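Side-chain contact in DNA mismatch repair protein MLH3 (Saccharomyces cerevisiae S288C, PDB 6RMN), which takes part in DNA mismatch repair, correcting insertion-deletion loops as a component of the MutLbeta heterodimer: residues K101-G106 and S179-V184. Numbering follows the deposited sequence.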
ATOM      1  N   LYS B 101     -16.055 -43.105 -12.211  1.00 48.36           N
ATOM      2  CA  LYS B 101     -14.797 -43.776 -11.820  1.00 48.27           C
ATOM      3  C   LYS B 101     -13.617 -42.791 -11.797  1.00 49.95           C
ATOM      4  O   LYS B 101     -12.734 -42.932 -10.954  1.00 50.39           O
ATOM      5  CB  LYS B 101     -14.461 -44.971 -12.749  1.00 53.57           C
ATOM      6  CG  LYS B 101     -15.436 -46.153 -12.699  1.00 73.29           C
ATOM      7  CD  LYS B 101     -15.111 -47.181 -11.601  1.00 85.68           C
ATOM      8  CE  LYS B 101     -16.140 -48.289 -11.531  1.00 89.86           C
ATOM      9  NZ  LYS B 101     -15.982 -49.107 -10.301  1.00 98.32           N
ATOM     10  N   LYS B 102     -13.613 -41.794 -12.695  1.00 45.22           N
ATOM     11  CA  LYS B 102     -12.565 -40.759 -12.789  1.00 44.95           C
ATOM     12  C   LYS B 102     -12.493 -39.874 -11.533  1.00 48.10           C
ATOM     13  O   LYS B 102     -11.444 -39.289 -11.253  1.00 48.37           O
ATOM     14  CB  LYS B 102     -12.792 -39.870 -14.025  1.00 47.54           C
ATOM     15  CG  LYS B 102     -12.792 -40.624 -15.347  1.00 49.15           C
ATOM     16  CD  LYS B 102     -13.273 -39.733 -16.473  1.00 53.17           C
ATOM     17  CE  LYS B 102     -13.436 -40.515 -17.743  1.00 54.62           C
ATOM     18  NZ  LYS B 102     -13.862 -39.653 -18.869  1.00 60.96           N
ATOM     19  N   TRP B 103     -13.614 -39.765 -10.797  1.00 43.37           N
ATOM     20  CA  TRP B 103     -13.724 -38.977  -9.573  1.00 41.91           C
ATOM     21  C   TRP B 103     -13.678 -39.841  -8.305  1.00 46.39           C
ATOM     22  O   TRP B 103     -14.010 -39.353  -7.232  1.00 45.09           O
ATOM     23  CB  TRP B 103     -14.999 -38.117  -9.607  1.00 39.85           C
ATOM     24  CG  TRP B 103     -15.030 -37.158 -10.758  1.00 40.24           C
ATOM     25  CD1 TRP B 103     -15.749 -37.283 -11.913  1.00 43.69           C
ATOM     26  CD2 TRP B 103     -14.241 -35.965 -10.898  1.00 39.20           C
ATOM     27  NE1 TRP B 103     -15.491 -36.216 -12.747  1.00 43.22           N
ATOM     28  CE2 TRP B 103     -14.558 -35.399 -12.153  1.00 43.33           C
ATOM     29  CE3 TRP B 103     -13.304 -35.314 -10.077  1.00 39.53           C
ATOM     30  CZ2 TRP B 103     -13.997 -34.194 -12.591  1.00 42.16           C
ATOM     31  CZ3 TRP B 103     -12.731 -34.132 -10.525  1.00 40.63           C
ATOM     32  CH2 TRP B 103     -13.053 -33.604 -11.783  1.00 41.82           C
ATOM     33  N   GLY B 104     -13.253 -41.098  -8.438  1.00 44.97           N
ATOM     34  CA  GLY B 104     -13.135 -42.028  -7.321  1.00 45.52           C
ATOM     35  C   GLY B 104     -14.438 -42.656  -6.866  1.00 50.68           C
ATOM     36  O   GLY B 104     -14.458 -43.360  -5.853  1.00 51.47           O
ATOM     37  N   ILE B 105     -15.534 -42.417  -7.609  1.00 46.42           N
ATOM     38  CA  ILE B 105     -16.857 -42.955  -7.292  1.00 46.19           C
ATOM     39  C   ILE B 105     -17.033 -44.246  -8.096  1.00 52.71           C
ATOM     40  O   ILE B 105     -17.249 -44.194  -9.308  1.00 52.68           O
ATOM     41  CB  ILE B 105     -17.985 -41.894  -7.532  1.00 47.95           C
ATOM     42  CG1 ILE B 105     -17.726 -40.595  -6.721  1.00 45.98           C
ATOM     43  CG2 ILE B 105     -19.392 -42.471  -7.252  1.00 48.46           C
ATOM     44  CD1 ILE B 105     -18.115 -39.340  -7.406  1.00 47.43           C
ATOM     45  N   GLY B 106     -16.879 -45.386  -7.414  1.00 50.86           N
ATOM     46  CA  GLY B 106     -16.973 -46.708  -8.016  1.00 51.71           C
ATOM     47  C   GLY B 106     -18.234 -47.440  -7.622  1.00 57.42           C
ATOM     48  O   GLY B 106     -18.468 -47.663  -6.436  1.00 57.87           O
ATOM     49  N   SER B 179     -14.421 -26.613 -15.332  1.00 53.73           N
ATOM     50  CA  SER B 179     -15.838 -26.753 -15.661  1.00 54.49           C
ATOM     51  C   SER B 179     -16.418 -28.178 -15.446  1.00 58.22           C
ATOM     52  O   SER B 179     -17.614 -28.298 -15.189  1.00 58.97           O
ATOM     53  CB  SER B 179     -16.090 -26.278 -17.089  1.00 60.84           C
ATOM     54  OG  SER B 179     -15.639 -27.209 -18.063  1.00 73.94           O
ATOM     55  N   CYS B 180     -15.582 -29.236 -15.577  1.00 53.85           N
ATOM     56  CA  CYS B 180     -15.930 -30.664 -15.438  1.00 53.38           C
ATOM     57  C   CYS B 180     -16.104 -31.107 -14.006  1.00 52.00           C
ATOM     58  O   CYS B 180     -16.658 -32.169 -13.758  1.00 51.96           O
ATOM     59  CB  CYS B 180     -14.884 -31.530 -16.123  1.00 55.33           C
ATOM     60  SG  CYS B 180     -14.471 -30.993 -17.788  1.00 62.19           S
ATOM     61  N   VAL B 181     -15.547 -30.356 -13.076  1.00 44.84           N
ATOM     62  CA  VAL B 181     -15.575 -30.699 -11.669  1.00 42.34           C
ATOM     63  C   VAL B 181     -17.012 -30.763 -11.137  1.00 44.11           C
ATOM     64  O   VAL B 181     -17.706 -29.754 -11.223  1.00 43.70           O
ATOM     65  CB  VAL B 181     -14.663 -29.750 -10.860  1.00 44.51           C
ATOM     66  CG1 VAL B 181     -14.735 -30.060  -9.372  1.00 43.47           C
ATOM     67  CG2 VAL B 181     -13.225 -29.824 -11.362  1.00 44.20           C
ATOM     68  N   PRO B 182     -17.495 -31.929 -10.621  1.00 39.06           N
ATOM     69  CA  PRO B 182     -18.866 -31.978 -10.077  1.00 38.74           C
ATOM     70  C   PRO B 182     -19.118 -30.893  -9.021  1.00 40.17           C
ATOM     71  O   PRO B 182     -18.207 -30.561  -8.269  1.00 36.91           O
ATOM     72  CB  PRO B 182     -18.964 -33.391  -9.493  1.00 40.42           C
ATOM     73  CG  PRO B 182     -17.962 -34.179 -10.267  1.00 44.59           C
ATOM     74  CD  PRO B 182     -16.825 -33.237 -10.481  1.00 39.57           C
ATOM     75  N   THR B 183     -20.349 -30.322  -9.001  1.00 38.16           N
ATOM     76  CA  THR B 183     -20.786 -29.260  -8.084  1.00 38.07           C
ATOM     77  C   THR B 183     -20.453 -29.576  -6.616  1.00 40.86           C
ATOM     78  O   THR B 183     -20.027 -28.679  -5.889  1.00 38.39           O
ATOM     79  CB  THR B 183     -22.282 -28.937  -8.305  1.00 48.72           C
ATOM     80  OG1 THR B 183     -22.482 -28.601  -9.680  1.00 51.26           O
ATOM     81  CG2 THR B 183     -22.788 -27.783  -7.428  1.00 44.36           C
ATOM     82  N   VAL B 184     -20.619 -30.849  -6.200  1.00 38.70           N
ATOM     83  CA  VAL B 184     -20.320 -31.284  -4.830  1.00 38.58           C
ATOM     84  C   VAL B 184     -18.831 -31.105  -4.491  1.00 43.02           C
ATOM     85  O   VAL B 184     -18.518 -30.785  -3.352  1.00 43.28           O
ATOM     86  CB  VAL B 184     -20.842 -32.711  -4.516  1.00 42.23           C
ATOM     87  CG1 VAL B 184     -20.131 -33.781  -5.355  1.00 41.26           C
ATOM     88  CG2 VAL B 184     -20.745 -33.018  -3.015  1.00 42.04           C
TER
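C180 meets the indole of W103 through its backbone: the carbonyl O of C180 lies 3.5 Å from CZ2 of W103, approaching the benzo ring obliquely, with no hydrogen bond across the two segments. V181 follows at the adjacent ring atom, its CG2 reaching CH2 of W103 obliquely at 3.8 Å. CG2, anti to the carbonyl carbon of V181, is the branch that meets the indole, and the two side chains cross at about a right angle. On helix 48-69, L65 touches both W103 and V181, so the pair shares a neighbour. P182 makes the most extensive approach, its side chain and that of W103 coming from opposite directions. The CD of P182 stands 3.6 Å from the centroid of the six-membered ring of W103, only 15° off the ring normal, which identifies a CH-pi contact over one face. The same CD is 3.6 Å from CE2 of W103, at the fusion bond, while CG of P182 lies farther out, 4.1 Å from NE1 of W103. W103 reaches this site with CG anti to its own carbonyl carbon (chi1 -60°). Replacing W103 by an alanine would probably leave the ring of P182 without its aromatic partner and open a gap beside V181. P182 is also the N-cap residue of helix 183-196, so the indole packs against the start of that helix. The turn that carries W103 is fixed by G104 N bonding to K101 O at 3.2 Å, with G104 at positive phi. The contact thus joins a Schellman motif ending helix 87-101 to the N-terminus of helix 183-196, a buried tryptophan-proline CH-pi pair in the C-terminal domain of this MutL-family protein.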